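Local atomic coordinates of butyryl-CoA dehydrogenase (Marinomonas mediterranea, PDB entry 6CXT), a protein that belongs to the acyl-CoA dehydrogenase family of flavoproteins and binds flavin-adenine dinucleotide. Residues I262-T267 with K273-F278; A286-R291 with I332-V337. One frame throughout, in Å; residues are numbered along the deposited sequence. Where two conformers were deposited one is given.

Contact 1: I262-T267 with K273-F278; sequences IEYANT and KTISRF. With FAD (flavin-adenine dinucleotide), chain D.
I275 reaches back from a 3-10 turn to lie against A265, its CG1 3.4 Å from A265 CA. The torsion responsible is chi1 of 58°, which sets CG1 between the backbone N and the carbonyl carbon and turns that branch to A265. Beyond it, CD1 comes obliquely to the Y264 ring, 4.0 Å from Y264 CD2, and also lies 3.7 Å from the ribose oxygen O4B of FAD, so this one methyl touches helix and cofactor. S276 comes to the same alanine, its CB near A265 CB and A265 O, while its backbone N gives a hydrogen bond to A265 O (3.1 Å, N-H...O 146°). T274 adds its methyl CG2, 3.3 Å from N266 O. The polar ends find partners in other chains: S276 OG and both polar atoms of the N266 amide are hydrogen-bonded to the C-terminal residues of a second subunit, and T274 OG1 to E15 of the neighbouring alpha/beta hydrolase fold protein chain. F278 lays one ring face on the adenine, with FAD C6A 3.5 Å above the ring centre. A backbone bond and aliphatic packing thus close the turn, while its remaining groups serve the cofactor's adenosine end and two protein interfaces.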
loop_
_atom_site.group_PDB
_atom_site.type_symbol
_atom_site.label_atom_id
_atom_site.label_comp_id
_atom_site.label_asym_id
_atom_site.label_seq_id
_atom_site.Cartn_x
_atom_site.Cartn_y
_atom_site.Cartn_z
ATOM N N ILE B 262 -20.775 -4.937 -6.334
ATOM C CA ILE B 262 -20.883 -5.987 -7.384
ATOM C C ILE B 262 -22.118 -5.651 -8.227
ATOM O O ILE B 262 -22.041 -5.552 -9.458
ATOM C CB ILE B 262 -20.964 -7.387 -6.769
ATOM C CG1 ILE B 262 -19.587 -7.763 -6.119
ATOM C CG2 ILE B 262 -21.366 -8.424 -7.830
ATOM C CD1 ILE B 262 -19.697 -9.011 -5.256
ATOM N N GLU B 263 -23.215 -5.370 -7.527
ATOM C CA GLU B 263 -24.483 -4.985 -8.211
ATOM C C GLU B 263 -24.296 -3.770 -9.084
ATOM O O GLU B 263 -24.667 -3.758 -10.287
ATOM C CB GLU B 263 -25.628 -4.840 -7.182
ATOM C CG GLU B 263 -26.972 -4.299 -7.724
ATOM C CD GLU B 263 -27.655 -5.209 -8.762
ATOM O OE1 GLU B 263 -28.569 -4.710 -9.477
ATOM O OE2 GLU B 263 -27.301 -6.414 -8.885
ATOM N N TYR B 264 -23.648 -2.749 -8.529
ATOM C CA TYR B 264 -23.454 -1.537 -9.273
ATOM C C TYR B 264 -22.522 -1.745 -10.465
ATOM O O TYR B 264 -22.771 -1.233 -11.549
ATOM C CB TYR B 264 -22.879 -0.439 -8.341
ATOM C CG TYR B 264 -22.950 0.919 -8.976
ATOM C CD1 TYR B 264 -24.230 1.568 -9.169
ATOM C CD2 TYR B 264 -21.825 1.523 -9.470
ATOM C CE1 TYR B 264 -24.304 2.794 -9.797
ATOM C CE2 TYR B 264 -21.892 2.785 -10.104
ATOM C CZ TYR B 264 -23.163 3.390 -10.251
ATOM O OH TYR B 264 -23.285 4.624 -10.824
ATOM N N ALA B 265 -21.424 -2.464 -10.270
ATOM C CA ALA B 265 -20.474 -2.592 -11.348
ATOM C C ALA B 265 -21.099 -3.474 -12.465
ATOM O O ALA B 265 -20.656 -3.375 -13.570
ATOM C CB ALA B 265 -19.164 -3.215 -10.857
ATOM N N ASN B 266 -22.070 -4.317 -12.129
ATOM C CA ASN B 266 -22.770 -5.166 -13.154
ATOM C C ASN B 266 -23.921 -4.430 -13.833
ATOM O O ASN B 266 -24.452 -4.921 -14.824
ATOM C CB ASN B 266 -23.312 -6.446 -12.537
ATOM C CG ASN B 266 -22.239 -7.493 -12.321
ATOM O OD1 ASN B 266 -21.172 -7.421 -12.885
ATOM N ND2 ASN B 266 -22.538 -8.477 -11.509
ATOM N N THR B 267 -24.247 -3.231 -13.378
ATOM C CA THR B 267 -25.445 -2.534 -13.838
ATOM C C THR B 267 -25.008 -1.278 -14.510
ATOM O O THR B 267 -25.501 -0.916 -15.593
ATOM C CB THR B 267 -26.380 -2.219 -12.632
ATOM O OG1 THR B 267 -26.885 -3.457 -12.146
ATOM C CG2 THR B 267 -27.591 -1.356 -13.076
ATOM N N LYS B 273 -20.247 -0.878 -22.190
ATOM C CA LYS B 273 -19.961 -2.057 -21.359
ATOM C C LYS B 273 -20.245 -1.776 -19.876
ATOM O O LYS B 273 -20.155 -0.638 -19.468
ATOM C CB LYS B 273 -18.525 -2.540 -21.559
ATOM C CG LYS B 273 -17.451 -1.498 -21.299
ATOM C CD LYS B 273 -16.264 -1.699 -22.225
ATOM C CE LYS B 273 -15.155 -2.467 -21.546
ATOM N NZ LYS B 273 -14.113 -2.815 -22.548
ATOM N N THR B 274 -20.550 -2.795 -19.086
ATOM C CA THR B 274 -20.639 -2.607 -17.637
ATOM C C THR B 274 -19.233 -2.226 -17.100
ATOM O O THR B 274 -18.207 -2.651 -17.643
ATOM C CB THR B 274 -21.151 -3.857 -16.953
ATOM O OG1 THR B 274 -20.284 -4.971 -17.280
ATOM C CG2 THR B 274 -22.570 -4.131 -17.475
ATOM N N ILE B 275 -19.185 -1.420 -16.044
ATOM C CA ILE B 275 -17.871 -0.968 -15.537
ATOM C C ILE B 275 -17.095 -2.143 -14.954
ATOM O O ILE B 275 -15.854 -2.064 -14.802
ATOM C CB ILE B 275 -18.024 0.186 -14.513
ATOM C CG1 ILE B 275 -18.908 -0.247 -13.309
ATOM C CG2 ILE B 275 -18.547 1.431 -15.254
ATOM C CD1 ILE B 275 -18.888 0.787 -12.146
ATOM N N SER B 276 -17.799 -3.215 -14.639
ATOM C CA SER B 276 -17.183 -4.524 -14.241
ATOM C C SER B 276 -16.188 -5.043 -15.264
ATOM O O SER B 276 -15.350 -5.881 -14.951
ATOM C CB SER B 276 -18.237 -5.607 -13.969
ATOM O OG SER B 276 -18.824 -5.987 -15.230
ATOM N N ARG B 277 -16.276 -4.539 -16.496
ATOM C CA ARG B 277 -15.367 -5.011 -17.521
ATOM C C ARG B 277 -14.017 -4.285 -17.467
ATOM O O ARG B 277 -13.084 -4.672 -18.159
ATOM C CB ARG B 277 -16.020 -4.817 -18.908
ATOM C CG ARG B 277 -17.106 -5.842 -19.222
ATOM C CD ARG B 277 -16.420 -7.195 -19.441
ATOM N NE ARG B 277 -17.320 -8.274 -19.833
ATOM C CZ ARG B 277 -17.840 -8.472 -21.059
ATOM N NH1 ARG B 277 -17.578 -7.649 -22.077
ATOM N NH2 ARG B 277 -18.639 -9.527 -21.254
ATOM N N PHE B 278 -13.904 -3.222 -16.667
ATOM C CA PHE B 278 -12.592 -2.582 -16.516
ATOM C C PHE B 278 -11.915 -3.212 -15.318
ATOM O O PHE B 278 -12.480 -3.169 -14.210
ATOM C CB PHE B 278 -12.767 -1.070 -16.282
ATOM C CG PHE B 278 -13.503 -0.394 -17.407
ATOM C CD1 PHE B 278 -12.940 -0.342 -18.687
ATOM C CD2 PHE B 278 -14.765 0.200 -17.180
ATOM C CE1 PHE B 278 -13.640 0.276 -19.744
ATOM C CE2 PHE B 278 -15.473 0.822 -18.234
ATOM C CZ PHE B 278 -14.902 0.849 -19.509
HETATM P PA FAD D . -18.525 6.321 -13.670
HETATM O O1A FAD D . -17.903 6.947 -14.904
HETATM O O2A FAD D . -19.855 5.586 -13.650
HETATM O O5B FAD D . -17.378 5.406 -12.966
HETATM C C5B FAD D . -17.672 4.494 -11.882
HETATM C C4B FAD D . -16.370 3.695 -11.666
HETATM O O4B FAD D . -16.005 3.012 -12.892
HETATM C C3B FAD D . -15.214 4.618 -11.299
HETATM O O3B FAD D . -14.404 3.835 -10.412
HETATM C C2B FAD D . -14.457 4.760 -12.638
HETATM O O2B FAD D . -13.066 5.142 -12.492
HETATM C C1B FAD D . -14.689 3.361 -13.284
HETATM N N9A FAD D . -14.494 3.474 -14.745
HETATM C C8A FAD D . -15.315 4.081 -15.645
HETATM N N7A FAD D . -14.729 4.068 -16.894
HETATM C C5A FAD D . -13.514 3.464 -16.782
HETATM C C6A FAD D . -12.383 3.100 -17.675
HETATM N N6A FAD D . -12.385 3.419 -19.018
HETATM N N1A FAD D . -11.313 2.466 -17.107
HETATM C C2A FAD D . -11.241 2.149 -15.769
HETATM N N3A FAD D . -12.254 2.437 -14.921
HETATM C C4A FAD D . -13.375 3.079 -15.350
HETATM N N1 FAD D . -19.181 16.968 -13.905
HETATM C C2 FAD D . -19.392 18.095 -14.676
HETATM O O2 FAD D . -19.734 17.891 -15.873
HETATM N N3 FAD D . -19.264 19.370 -14.207
HETATM C C4 FAD D . -18.972 19.606 -12.912
HETATM O O4 FAD D . -18.871 20.765 -12.507
HETATM C C4X FAD D . -18.742 18.431 -12.001
HETATM N N5 FAD D . -18.474 18.564 -10.683
HETATM C C5X FAD D . -18.332 17.499 -9.845
HETATM C C6 FAD D . -18.061 17.753 -8.473
HETATM C C7 FAD D . -17.932 16.663 -7.586
HETATM C C7M FAD D . -17.682 16.943 -6.125
HETATM C C8 FAD D . -18.067 15.281 -8.076
HETATM C C8M FAD D . -17.913 14.126 -7.144
HETATM C C9 FAD D . -18.303 15.021 -9.443
HETATM C C9A FAD D . -18.435 16.107 -10.339
HETATM N N10 FAD D . -18.709 15.911 -11.730
HETATM C C10 FAD D . -18.870 17.066 -12.572
HETATM C "C1'" FAD D . -18.864 14.579 -12.298
HETATM C "C2'" FAD D . -17.474 13.907 -12.399
HETATM O "O2'" FAD D . -16.633 14.471 -13.421
HETATM C "C3'" FAD D . -17.680 12.408 -12.538
HETATM O "O3'" FAD D . -18.249 11.959 -11.290
HETATM C "C4'" FAD D . -16.487 11.549 -12.991
HETATM O "O4'" FAD D . -16.137 11.860 -14.378
HETATM C "C5'" FAD D . -16.814 10.051 -12.900
HETATM O "O5'" FAD D . -18.057 9.827 -13.577
HETATM P P FAD D . -19.182 9.000 -12.854
HETATM O O1P FAD D . -20.383 8.838 -13.791
HETATM O O2P FAD D . -19.526 9.549 -11.482
HETATM O O3P FAD D . -18.613 7.522 -12.597
#

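Contact 2: A286-R291 with I332-V337; sequences ADMGVR and IDSIRV. With FAD (flavin-adenine dinucleotide), chain D.
R291 and D333 join two nearly antiparallel helix segments, whose axes come within 11.2 Å, through a salt bridge from R291 NH2 to D333 OD2 (2.9 Å). The bond is moderately bent, at 153°, and meets the anti side of OD2 from somewhat outside the carboxylate plane; the two flat groups are turned 47° against each other. Water 1 makes a second link, accepting from R291 NH1 at 3.1 Å and donating to D333 OD2 at a notably short 2.5 Å. A bend at chi3 (-48°) folds the arginine so that one guanidinium face lies over D287 O of its own helix. The other carboxylate oxygen, D333 OD1, has its strongest partner in R284, with a long salt bridge to R336 besides. Alongside, M288 runs past D333 in the opposite direction, its SD 3.8 Å from D333 CB, and its methyl CE lies by S334 OG, which is hydrogen-bonded to S330 O. On the cofactor side, R336 O accepts a hydrogen bond from the ribose hydroxyl O3B of FAD, 2.6 Å away. With R291 and R284 bridging it, R336 farther off and a water donating to it, the buried D333 carboxylate is probably kept ionised.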
loop_
_atom_site.group_PDB
_atom_site.type_symbol
_atom_site.label_atom_id
_atom_site.label_comp_id
_atom_site.label_asym_id
_atom_site.label_seq_id
_atom_site.Cartn_x
_atom_site.Cartn_y
_atom_site.Cartn_z
ATOM N N ALA B 286 -12.360 -7.319 -6.399
ATOM C CA ALA B 286 -11.785 -8.591 -6.001
ATOM C C ALA B 286 -11.011 -8.425 -4.655
ATOM O O ALA B 286 -11.140 -9.220 -3.750
ATOM C CB ALA B 286 -10.827 -9.103 -7.068
ATOM N N ASP B 287 -10.261 -7.343 -4.552
ATOM C CA ASP B 287 -9.495 -7.100 -3.317
ATOM C C ASP B 287 -10.401 -6.770 -2.145
ATOM O O ASP B 287 -10.063 -7.122 -1.016
ATOM C CB ASP B 287 -8.474 -5.976 -3.509
ATOM C CG ASP B 287 -7.276 -6.376 -4.355
ATOM O OD1 ASP B 287 -6.954 -7.588 -4.500
ATOM O OD2 ASP B 287 -6.650 -5.435 -4.949
ATOM N N MET B 288 -11.547 -6.119 -2.368
ATOM C CA MET B 288 -12.526 -5.966 -1.270
ATOM C C MET B 288 -12.980 -7.354 -0.817
ATOM O O MET B 288 -13.127 -7.619 0.390
ATOM C CB MET B 288 -13.752 -5.155 -1.750
ATOM C CG MET B 288 -13.456 -3.713 -2.116
ATOM S SD MET B 288 -14.896 -2.902 -2.906
ATOM C CE MET B 288 -15.998 -2.842 -1.493
ATOM N N GLY B 289 -13.206 -8.262 -1.772
ATOM C CA GLY B 289 -13.662 -9.629 -1.391
ATOM C C GLY B 289 -12.566 -10.372 -0.608
ATOM O O GLY B 289 -12.835 -11.061 0.392
ATOM N N VAL B 290 -11.335 -10.215 -1.061
ATOM C CA VAL B 290 -10.194 -10.856 -0.379
ATOM C C VAL B 290 -10.064 -10.338 1.085
ATOM O O VAL B 290 -9.994 -11.133 2.053
ATOM C CB VAL B 290 -8.884 -10.626 -1.144
ATOM C CG1 VAL B 290 -7.673 -11.182 -0.334
ATOM C CG2 VAL B 290 -8.970 -11.280 -2.554
ATOM N N ARG B 291 -10.014 -9.024 1.209
ATOM C CA ARG B 291 -9.834 -8.430 2.534
ATOM C C ARG B 291 -11.013 -8.775 3.466
ATOM O O ARG B 291 -10.801 -8.983 4.658
ATOM C CB ARG B 291 -9.652 -6.910 2.408
ATOM C CG ARG B 291 -8.275 -6.556 1.788
ATOM C CD ARG B 291 -8.070 -5.012 1.876
ATOM N NE ARG B 291 -9.278 -4.265 1.395
ATOM C CZ ARG B 291 -9.397 -3.648 0.204
ATOM N NH1 ARG B 291 -8.408 -3.696 -0.677
ATOM N NH2 ARG B 291 -10.547 -3.010 -0.096
ATOM N N ILE B 332 -13.610 3.586 1.216
ATOM C CA ILE B 332 -13.017 4.344 0.149
ATOM C C ILE B 332 -13.308 3.669 -1.222
ATOM O O ILE B 332 -13.733 4.322 -2.183
ATOM C CB ILE B 332 -11.496 4.468 0.353
ATOM C CG1 ILE B 332 -11.204 5.362 1.604
ATOM C CG2 ILE B 332 -10.813 5.044 -0.906
ATOM C CD1 ILE B 332 -9.780 5.093 2.105
ATOM N N ASP B 333 -13.105 2.376 -1.281
ATOM C CA ASP B 333 -13.270 1.661 -2.577
ATOM C C ASP B 333 -14.763 1.699 -3.078
ATOM O O ASP B 333 -15.023 1.856 -4.291
ATOM C CB ASP B 333 -12.782 0.213 -2.435
ATOM C CG ASP B 333 -11.275 0.114 -2.461
ATOM O OD1 ASP B 333 -10.621 1.038 -2.912
ATOM O OD2 ASP B 333 -10.741 -0.945 -2.145
ATOM N N SER B 334 -15.720 1.588 -2.157
ATOM C CA SER B 334 -17.143 1.728 -2.498
ATOM C C SER B 334 -17.418 3.083 -3.153
ATOM O O SER B 334 -18.168 3.176 -4.138
ATOM C CB SER B 334 -18.015 1.553 -1.259
ATOM O OG SER B 334 -17.929 0.212 -0.837
ATOM N N ILE B 335 -16.832 4.160 -2.607
ATOM C CA ILE B 335 -16.986 5.454 -3.256
ATOM C C ILE B 335 -16.347 5.430 -4.642
ATOM O O ILE B 335 -16.980 5.880 -5.625
ATOM C CB ILE B 335 -16.435 6.610 -2.361
ATOM C CG1 ILE B 335 -17.363 6.772 -1.139
ATOM C CG2 ILE B 335 -16.322 7.909 -3.123
ATOM C CD1 ILE B 335 -16.736 7.701 -0.047
ATOM N N ARG B 336 -15.141 4.949 -4.750
ATOM C CA ARG B 336 -14.502 4.882 -6.026
ATOM C C ARG B 336 -15.342 4.144 -7.100
ATOM O O ARG B 336 -15.457 4.598 -8.174
ATOM C CB ARG B 336 -13.134 4.238 -5.895
ATOM C CG ARG B 336 -12.097 4.991 -5.094
ATOM C CD ARG B 336 -10.800 4.255 -5.223
ATOM N NE ARG B 336 -9.710 4.650 -4.363
ATOM C CZ ARG B 336 -8.883 5.645 -4.595
ATOM N NH1 ARG B 336 -9.073 6.447 -5.597
ATOM N NH2 ARG B 336 -7.894 5.857 -3.778
ATOM N N VAL B 337 -15.910 3.028 -6.722
ATOM C CA VAL B 337 -16.657 2.148 -7.626
ATOM C C VAL B 337 -17.925 2.911 -8.055
ATOM O O VAL B 337 -18.314 2.853 -9.235
ATOM C CB VAL B 337 -17.064 0.797 -6.958
ATOM C CG1 VAL B 337 -18.166 0.044 -7.759
ATOM C CG2 VAL B 337 -15.851 -0.093 -6.736
HETATM P PA FAD D . -18.525 6.321 -13.670
HETATM O O1A FAD D . -17.903 6.947 -14.904
HETATM O O2A FAD D . -19.855 5.586 -13.650
HETATM O O5B FAD D . -17.378 5.406 -12.966
HETATM C C5B FAD D . -17.672 4.494 -11.882
HETATM C C4B FAD D . -16.370 3.695 -11.666
HETATM O O4B FAD D . -16.005 3.012 -12.892
HETATM C C3B FAD D . -15.214 4.618 -11.299
HETATM O O3B FAD D . -14.404 3.835 -10.412
HETATM C C2B FAD D . -14.457 4.760 -12.638
HETATM O O2B FAD D . -13.066 5.142 -12.492
HETATM C C1B FAD D . -14.689 3.361 -13.284
HETATM N N9A FAD D . -14.494 3.474 -14.745
HETATM C C8A FAD D . -15.315 4.081 -15.645
HETATM N N7A FAD D . -14.729 4.068 -16.894
HETATM C C5A FAD D . -13.514 3.464 -16.782
HETATM C C6A FAD D . -12.383 3.100 -17.675
HETATM N N6A FAD D . -12.385 3.419 -19.018
HETATM N N1A FAD D . -11.313 2.466 -17.107
HETATM C C2A FAD D . -11.241 2.149 -15.769
HETATM N N3A FAD D . -12.254 2.437 -14.921
HETATM C C4A FAD D . -13.375 3.079 -15.350
HETATM N N1 FAD D . -19.181 16.968 -13.905
HETATM C C2 FAD D . -19.392 18.095 -14.676
HETATM O O2 FAD D . -19.734 17.891 -15.873
HETATM N N3 FAD D . -19.264 19.370 -14.207
HETATM C C4 FAD D . -18.972 19.606 -12.912
HETATM O O4 FAD D . -18.871 20.765 -12.507
HETATM C C4X FAD D . -18.742 18.431 -12.001
HETATM N N5 FAD D . -18.474 18.564 -10.683
HETATM C C5X FAD D . -18.332 17.499 -9.845
HETATM C C6 FAD D . -18.061 17.753 -8.473
HETATM C C7 FAD D . -17.932 16.663 -7.586
HETATM C C7M FAD D . -17.682 16.943 -6.125
HETATM C C8 FAD D . -18.067 15.281 -8.076
HETATM C C8M FAD D . -17.913 14.126 -7.144
HETATM C C9 FAD D . -18.303 15.021 -9.443
HETATM C C9A FAD D . -18.435 16.107 -10.339
HETATM N N10 FAD D . -18.709 15.911 -11.730
HETATM C C10 FAD D . -18.870 17.066 -12.572
HETATM C "C1'" FAD D . -18.864 14.579 -12.298
HETATM C "C2'" FAD D . -17.474 13.907 -12.399
HETATM O "O2'" FAD D . -16.633 14.471 -13.421
HETATM C "C3'" FAD D . -17.680 12.408 -12.538
HETATM O "O3'" FAD D . -18.249 11.959 -11.290
HETATM C "C4'" FAD D . -16.487 11.549 -12.991
HETATM O "O4'" FAD D . -16.137 11.860 -14.378
HETATM C "C5'" FAD D . -16.814 10.051 -12.900
HETATM O "O5'" FAD D . -18.057 9.827 -13.577
HETATM P P FAD D . -19.182 9.000 -12.854
HETATM O O1P FAD D . -20.383 8.838 -13.791
HETATM O O2P FAD D . -19.526 9.549 -11.482
HETATM O O3P FAD D . -18.613 7.522 -12.597
HETATM O O HOH W 1 -9.680 -2.783 -3.370
#

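How the contacts relate
Contact 1 precedes contact 2 along the chain, with 13 Å between their centres. Helix 248-267, the short hairpin strand 273-274 and helix 279-306 follow one another, so the chain leaves contact 1 directly into the helix that supplies the first segment of contact 2, while helix 313-338 brings in the second. All four segments belong to the C-terminal family domain, a helical part of the acyl-CoA dehydrogenase fold. The contacts touch where I275 CD1 packs against V337 O, 3.6 Å away. Both reach the adenosine half of the same FAD, whose other hydrogen-bonding partners include residues of a fourth subunit, and both border the second subunit, which is consistent with cofactor binding being coupled to the assembly.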